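Local coordinates for protein glycerate dehydrogenase/glyoxylate reductase (Thermus thermophilus, PDB 2CUK) that probably reduces glyoxylate and hydroxypyruvate with a nicotinamide cofactor, as a member of the D-isomer specific 2-hydroxyacid dehydrogenase family, at residues T50-D56 / D77-L81; L98-A103 / G153-Q157; R2-T8 / L22-R28. One frame throughout, in Å; residues are numbered along the deposited sequence.

Contact 1 (T50-D56 / D77-L81)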
# COMPACT_ATOMS: atom_id res chain seq x y z
N THR A 50 12.64 18.92 17.23
CA THR A 50 12.37 17.78 16.35
C THR A 50 13.66 16.97 16.26
O THR A 50 14.69 17.37 16.80
CB THR A 50 11.97 18.22 14.92
OG1 THR A 50 13.06 18.92 14.30
CG2 THR A 50 10.74 19.12 14.94
N VAL A 51 13.60 15.83 15.59
CA VAL A 51 14.77 14.97 15.43
C VAL A 51 15.89 15.66 14.64
O VAL A 51 17.04 15.21 14.68
CB VAL A 51 14.41 13.64 14.71
CG1 VAL A 51 13.48 12.81 15.59
CG2 VAL A 51 13.76 13.94 13.37
N GLU A 52 15.55 16.74 13.94
CA GLU A 52 16.53 17.48 13.14
C GLU A 52 17.28 18.54 13.94
O GLU A 52 18.16 19.21 13.40
CB GLU A 52 15.84 18.15 11.95
CG GLU A 52 15.16 17.20 10.97
CD GLU A 52 16.14 16.52 10.04
OE1 GLU A 52 17.15 15.97 10.53
OE2 GLU A 52 15.89 16.51 8.81
N ASP A 53 16.94 18.70 15.21
CA ASP A 53 17.58 19.70 16.06
C ASP A 53 18.47 19.04 17.12
O ASP A 53 17.99 18.24 17.92
CB ASP A 53 16.53 20.56 16.77
CG ASP A 53 15.52 21.16 15.82
OD1 ASP A 53 15.91 21.98 14.96
OD2 ASP A 53 14.33 20.79 15.92
N ARG A 54 19.75 19.39 17.12
CA ARG A 54 20.70 18.87 18.07
C ARG A 54 20.60 19.65 19.37
O ARG A 54 21.06 20.78 19.48
CB ARG A 54 22.10 19.01 17.48
CG ARG A 54 23.15 18.21 18.26
CD ARG A 54 22.60 16.87 18.76
NE ARG A 54 23.48 15.77 18.35
CZ ARG A 54 22.99 14.89 17.46
NH1 ARG A 54 21.77 15.04 16.98
NH2 ARG A 54 23.74 13.86 17.06
N ILE A 55 19.99 19.08 20.40
CA ILE A 55 19.84 19.76 21.67
C ILE A 55 20.92 19.28 22.64
O ILE A 55 20.69 18.36 23.44
CB ILE A 55 18.44 19.51 22.28
CG1 ILE A 55 17.36 19.82 21.24
CG2 ILE A 55 18.24 20.37 23.51
CD1 ILE A 55 17.41 21.24 20.69
N ASP A 56 22.09 19.89 22.56
CA ASP A 56 23.22 19.53 23.41
C ASP A 56 23.40 20.49 24.59
O ASP A 56 22.58 21.38 24.81
CB ASP A 56 24.51 19.49 22.59
CG ASP A 56 24.73 20.75 21.77
OD1 ASP A 56 24.27 21.83 22.20
OD2 ASP A 56 25.37 20.67 20.71
N ASP A 77 17.43 10.53 20.86
CA ASP A 77 18.87 10.41 20.69
C ASP A 77 19.55 11.72 20.31
O ASP A 77 20.77 11.83 20.36
CB ASP A 77 19.20 9.35 19.63
CG ASP A 77 18.49 8.03 19.88
OD1 ASP A 77 17.26 7.97 19.68
OD2 ASP A 77 19.17 7.07 20.29
N HIS A 78 18.75 12.71 19.92
CA HIS A 78 19.28 14.01 19.51
C HIS A 78 19.37 14.98 20.68
O HIS A 78 19.73 16.15 20.50
CB HIS A 78 18.40 14.60 18.42
CG HIS A 78 16.94 14.61 18.77
ND1 HIS A 78 16.25 15.77 19.05
CD2 HIS A 78 16.05 13.60 18.90
CE1 HIS A 78 15.00 15.47 19.35
NE2 HIS A 78 14.85 14.16 19.26
N VAL A 79 19.04 14.50 21.87
CA VAL A 79 19.07 15.33 23.07
C VAL A 79 20.01 14.74 24.12
O VAL A 79 19.86 13.58 24.51
CB VAL A 79 17.66 15.46 23.68
CG1 VAL A 79 17.72 16.32 24.95
CG2 VAL A 79 16.70 16.07 22.66
N ASP A 80 20.98 15.54 24.57
CA ASP A 80 21.91 15.09 25.60
C ASP A 80 21.10 15.03 26.89
O ASP A 80 20.96 16.04 27.58
CB ASP A 80 23.06 16.08 25.75
CG ASP A 80 24.14 15.58 26.70
OD1 ASP A 80 23.80 14.94 27.71
OD2 ASP A 80 25.34 15.85 26.44
N LEU A 81 20.56 13.86 27.20
CA LEU A 81 19.74 13.69 28.39
C LEU A 81 20.46 13.98 29.70
O LEU A 81 19.90 14.62 30.59
CB LEU A 81 19.16 12.27 28.42
CG LEU A 81 18.34 11.84 27.19
CD1 LEU A 81 17.84 10.42 27.40
CD2 LEU A 81 17.18 12.79 26.97

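Contact 2 (L98-A103 / G153-Q157)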
# COMPACT_ATOMS: atom_id res chain seq x y z
N LEU A 98 2.63 7.41 17.36
CA LEU A 98 2.92 7.11 15.95
C LEU A 98 3.03 5.63 15.59
O LEU A 98 3.47 5.29 14.49
CB LEU A 98 4.20 7.84 15.53
CG LEU A 98 5.45 7.63 16.39
CD1 LEU A 98 5.93 6.20 16.31
CD2 LEU A 98 6.55 8.57 15.90
N THR A 99 2.61 4.75 16.49
CA THR A 99 2.69 3.31 16.26
C THR A 99 1.91 2.82 15.04
O THR A 99 2.49 2.25 14.12
CB THR A 99 2.22 2.53 17.51
OG1 THR A 99 2.99 2.93 18.65
CG2 THR A 99 2.40 1.04 17.30
N GLU A 100 0.60 3.03 15.06
CA GLU A 100 -0.27 2.60 13.97
C GLU A 100 0.11 3.19 12.62
O GLU A 100 0.06 2.50 11.60
CB GLU A 100 -1.72 2.98 14.29
CG GLU A 100 -2.27 2.30 15.53
CD GLU A 100 -2.25 0.79 15.40
OE1 GLU A 100 -2.79 0.28 14.40
OE2 GLU A 100 -1.70 0.12 16.30
N ALA A 101 0.46 4.47 12.61
CA ALA A 101 0.84 5.16 11.38
C ALA A 101 2.10 4.54 10.77
O ALA A 101 2.18 4.32 9.56
CB ALA A 101 1.07 6.65 11.67
N THR A 102 3.09 4.27 11.61
CA THR A 102 4.34 3.68 11.15
C THR A 102 4.10 2.27 10.65
O THR A 102 4.71 1.83 9.67
CB THR A 102 5.37 3.65 12.29
OG1 THR A 102 5.50 4.96 12.84
CG2 THR A 102 6.74 3.17 11.77
N ALA A 103 3.22 1.55 11.34
CA ALA A 103 2.89 0.18 10.96
C ALA A 103 2.18 0.20 9.61
O ALA A 103 2.41 -0.67 8.77
CB ALA A 103 1.98 -0.46 12.01
N GLY A 153 8.64 -4.51 19.35
CA GLY A 153 8.02 -3.53 20.23
C GLY A 153 6.60 -3.32 19.76
O GLY A 153 6.04 -4.19 19.08
N ARG A 154 6.00 -2.18 20.08
CA ARG A 154 4.63 -1.90 19.68
C ARG A 154 4.45 -1.86 18.16
O ARG A 154 3.48 -2.40 17.63
CB ARG A 154 4.15 -0.59 20.30
CG ARG A 154 3.96 -0.66 21.81
CD ARG A 154 3.46 0.66 22.39
NE ARG A 154 3.38 0.63 23.84
CZ ARG A 154 2.52 -0.12 24.54
NH1 ARG A 154 1.65 -0.90 23.92
NH2 ARG A 154 2.54 -0.08 25.86
N ILE A 155 5.37 -1.21 17.46
CA ILE A 155 5.27 -1.13 16.00
C ILE A 155 5.36 -2.52 15.39
O ILE A 155 4.53 -2.89 14.56
CB ILE A 155 6.36 -0.20 15.42
CG1 ILE A 155 6.13 1.23 15.93
CG2 ILE A 155 6.31 -0.22 13.88
CD1 ILE A 155 7.17 2.22 15.48
N GLY A 156 6.36 -3.29 15.80
CA GLY A 156 6.52 -4.63 15.28
C GLY A 156 5.27 -5.48 15.49
O GLY A 156 4.87 -6.25 14.62
N GLN A 157 4.65 -5.33 16.66
CA GLN A 157 3.45 -6.08 16.96
C GLN A 157 2.27 -5.61 16.11
O GLN A 157 1.43 -6.41 15.71
CB GLN A 157 3.11 -5.96 18.45
CG GLN A 157 4.12 -6.66 19.36
CD GLN A 157 3.83 -6.47 20.83
OE1 GLN A 157 2.73 -6.78 21.30
NE2 GLN A 157 4.81 -5.97 21.57

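Contact 3 (R2-T8 / L22-R28)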
# COMPACT_ATOMS: atom_id res chain seq x y z
N ARG A 2 8.34 32.56 27.32
CA ARG A 2 8.33 32.27 25.90
C ARG A 2 8.68 30.82 25.62
O ARG A 2 9.53 30.23 26.30
CB ARG A 2 9.31 33.20 25.18
CG ARG A 2 9.35 33.03 23.66
CD ARG A 2 10.17 34.14 23.01
NE ARG A 2 11.57 34.11 23.41
CZ ARG A 2 12.43 33.15 23.07
NH1 ARG A 2 12.03 32.14 22.31
NH2 ARG A 2 13.69 33.21 23.48
N VAL A 3 8.02 30.24 24.62
CA VAL A 3 8.26 28.86 24.22
C VAL A 3 8.74 28.83 22.78
O VAL A 3 8.17 29.50 21.91
CB VAL A 3 6.98 28.00 24.34
CG1 VAL A 3 7.24 26.59 23.81
CG2 VAL A 3 6.53 27.94 25.79
N LEU A 4 9.80 28.07 22.52
CA LEU A 4 10.35 27.95 21.18
C LEU A 4 10.04 26.60 20.55
O LEU A 4 10.36 25.55 21.12
CB LEU A 4 11.86 28.18 21.20
CG LEU A 4 12.58 28.01 19.86
CD1 LEU A 4 12.02 29.00 18.84
CD2 LEU A 4 14.07 28.24 20.04
N VAL A 5 9.41 26.63 19.38
CA VAL A 5 9.06 25.42 18.64
C VAL A 5 9.92 25.51 17.38
O VAL A 5 9.74 26.41 16.56
CB VAL A 5 7.57 25.40 18.27
CG1 VAL A 5 7.19 24.05 17.68
CG2 VAL A 5 6.72 25.71 19.50
N THR A 6 10.85 24.57 17.24
CA THR A 6 11.78 24.56 16.11
C THR A 6 11.21 24.38 14.71
O THR A 6 11.91 24.62 13.73
CB THR A 6 12.87 23.51 16.33
OG1 THR A 6 12.28 22.20 16.38
CG2 THR A 6 13.61 23.78 17.65
N ARG A 7 9.95 23.96 14.61
CA ARG A 7 9.32 23.77 13.30
C ARG A 7 7.82 24.02 13.39
O ARG A 7 7.23 23.92 14.47
CB ARG A 7 9.54 22.33 12.80
CG ARG A 7 10.98 21.94 12.56
CD ARG A 7 11.60 22.69 11.39
NE ARG A 7 12.92 22.16 11.07
CZ ARG A 7 13.96 22.17 11.91
NH1 ARG A 7 13.83 22.71 13.12
NH2 ARG A 7 15.11 21.63 11.55
N THR A 8 7.20 24.35 12.26
CA THR A 8 5.77 24.58 12.24
C THR A 8 5.08 23.23 12.41
O THR A 8 5.54 22.22 11.87
CB THR A 8 5.32 25.22 10.91
OG1 THR A 8 5.85 24.46 9.82
CG2 THR A 8 5.82 26.65 10.82
N LEU A 22 1.14 32.19 27.31
CA LEU A 22 2.51 31.91 26.90
C LEU A 22 2.78 32.48 25.51
O LEU A 22 1.91 32.46 24.64
CB LEU A 22 2.75 30.40 26.88
CG LEU A 22 2.69 29.67 28.23
CD1 LEU A 22 2.69 28.17 28.00
CD2 LEU A 22 3.86 30.10 29.09
N GLU A 23 3.99 32.99 25.32
CA GLU A 23 4.38 33.52 24.04
C GLU A 23 5.01 32.41 23.21
O GLU A 23 6.04 31.85 23.57
CB GLU A 23 5.39 34.64 24.27
CG GLU A 23 4.79 36.02 24.05
CD GLU A 23 5.77 36.88 23.28
OE1 GLU A 23 6.96 36.78 23.53
OE2 GLU A 23 5.32 37.65 22.43
N VAL A 24 4.38 32.07 22.10
CA VAL A 24 4.86 30.99 21.25
C VAL A 24 5.62 31.45 20.01
O VAL A 24 5.07 32.13 19.15
CB VAL A 24 3.70 30.08 20.79
CG1 VAL A 24 4.24 28.89 20.01
CG2 VAL A 24 2.90 29.61 21.99
N GLU A 25 6.90 31.07 19.93
CA GLU A 25 7.69 31.37 18.76
C GLU A 25 7.86 30.12 17.90
O GLU A 25 8.44 29.12 18.30
CB GLU A 25 9.06 31.87 19.22
CG GLU A 25 9.86 32.50 18.08
CD GLU A 25 11.19 32.99 18.61
OE1 GLU A 25 11.20 33.69 19.61
OE2 GLU A 25 12.22 32.65 18.02
N VAL A 26 7.28 30.19 16.69
CA VAL A 26 7.37 29.03 15.82
C VAL A 26 8.23 29.33 14.59
O VAL A 26 7.98 30.25 13.81
CB VAL A 26 5.95 28.65 15.40
CG1 VAL A 26 5.97 27.38 14.57
CG2 VAL A 26 5.10 28.43 16.64
N HIS A 27 9.31 28.54 14.45
CA HIS A 27 10.26 28.75 13.37
C HIS A 27 9.76 28.15 12.05
O HIS A 27 9.42 26.97 11.96
CB HIS A 27 11.56 28.07 13.78
CG HIS A 27 12.58 28.21 12.68
ND1 HIS A 27 13.22 29.36 12.40
CD2 HIS A 27 13.01 27.23 11.78
CE1 HIS A 27 14.03 29.09 11.36
NE2 HIS A 27 13.92 27.82 10.96
N ARG A 28 9.68 29.01 11.02
CA ARG A 28 9.21 28.54 9.72
C ARG A 28 10.36 28.07 8.83
O ARG A 28 11.48 28.55 8.91
CB ARG A 28 8.47 29.70 9.03
CG ARG A 28 7.32 30.25 9.87
CD ARG A 28 6.67 31.46 9.19
NE ARG A 28 6.19 31.11 7.85
CZ ARG A 28 6.22 32.07 6.91
NH1 ARG A 28 6.67 33.28 7.20
NH2 ARG A 28 5.77 31.81 5.68
O HOH W 1 9.11 25.03 10.19

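Contact 1 (T50-D56 / D77-L81)
H78 folds its ring back over its own backbone, with CG between the backbone N and the carbonyl carbon (chi1 51°), and this turns ND1 to T50-D53. H78 ND1 donates to D53 O at 3.2 Å, in the carbonyl plane of D53. CA of V51 sits over one face of the H78 ring, 3.8 Å from the centroid, as a CH-pi contact. CG2 of V79 lies against the opposite face, nearer the rim. T50-D53 is a type I beta turn, tied by D53 OD2, which accepts from both N and OG1 of T50 and probably also from T6 OG1. Beyond the turn the two loops run side by side, each leading from a strand of one parallel sheet into a helix. I55 N donates to H78 O at 2.9 Å, and D80 N to I55 O at 3.1 Å, so I55 and V79 form a single beta bridge. With an alanine in place of H78, D53 O is likely to lose its imidazole donor and a gap to open between V51 and V79. R54 bends back and brings CD to 3.4 Å from H78 O. D80 OD1 caps A83 N and D56 OD1 caps V59 N; D56 OD2 pairs with K34.

Contact 2 (L98-A103 / G153-Q157)
I155 lays its CD1 methyl against T102, 3.9 Å from T102 CG2, the two side chains crossing at a slant. Its CG1 is anti to the carbonyl carbon (chi1 -64°), and the chain runs on extended to CD1 (chi2 177°), which carries the methyl across to the helix that starts at T99. CG2 of I155 also meets T102 CG2, at 4.0 Å. L98 CD1 reaches I155 CD1 more loosely, at 4.3 Å. T99 covers the first turn of the other helix: its CG2 rests 3.6 Å from R154 O and 3.8 Å from R154 CB. Its hydroxyl turns to G96 O. Methyl groups thus carry the contact, packing on side chains and on the backbone at R154. The polar end of T102 is bound within its own helix, where OG1 and N reach L98 O from opposite faces of the carbonyl plane. T102 OG1 lies 2.6 Å from L98 O. L98 and G153 are the N-caps of the two helices. G153 and G156 fit the glycine-rich turn of a Rossmann-type nucleotide-binding fold. Helix 154-165 follows strand 146-150 of the six-stranded parallel sheet. Helix 99-114 packs beside it through A103 on A158 and V159, and helix 283-301 meets L98 and A101 through T285.

Contact 3 (R2-T8 / L22-R28)
V3 N donates to E23 O at 2.8 Å, in a nearly straight bond (168°). It begins a parallel ladder between strands 2-5 and 23-26, whose axes are 21° apart. E25 N donates to V3 O, V5 N to E25 O and H27 N to V5 O, and these bonds are also nearly straight. The strands belong to a beta-alpha-beta unit with helix 15-19, and strand 23-26 is outermost in its five-stranded sheet within the chain.

On one face of the sheet, E25 OE1 lies 3.2 Å from R2 NH1. The oxygen is well out of the guanidinium plane, so this salt bridge rests on charge and not on a directed N-H. R2 reaches it with CG anti to the backbone N (chi1 -178°) and a bend at chi3. NH2 of R2 is held elsewhere, by R40 O. CD1 of L4 lies 3.7 Å from E25 OE2, on the same sheet face as R2, E23 and E25. V3, V5, V24 and V26 occupy the other face. There V5 CG2 meets V24 CG1 at 4.1 Å, while L17 of helix 15-19 covers V24 and L297 of helix 283-301 covers V3.

Past the strands, a water joins the two segments: it accepts from T8 N at 2.9 Å and donates to H27 O at 2.6 Å. T8 CG2 packs across V26 CG1 at 3.8 Å, about at right angles. T8 OG1 bonds E135 of the second subunit. CD2 of H27 approaches T6 O at 3.4 Å, near the ring plane, and NE2 of H27 bonds F31 O.

Direct backbone bonding therefore ends at H27, and water takes over. On the charged face, the R2-E25 pair is likely to depend little on exact orientation, since no N-H points at the oxygen.

From the N terminus, contact 3 comes first. It closes the short loop through helix 15-19 and forms the edge of the five-stranded parallel sheet. Contact 1 follows, joining the loop after strand 46-48 to the loop after strand 68-70 of that same sheet. Contact 2 closes last and spans the longest separation, between helices 99-114 and 154-165. The three lie in series; none nests or crosses. Contacts 1 and 3 touch where D53 reaches T6 and forms a salt bridge with R7. Contact 2 stands apart, its nearest atoms about 8 Å from contact 1 and about 14 Å from contact 3. All three reach the second subunit.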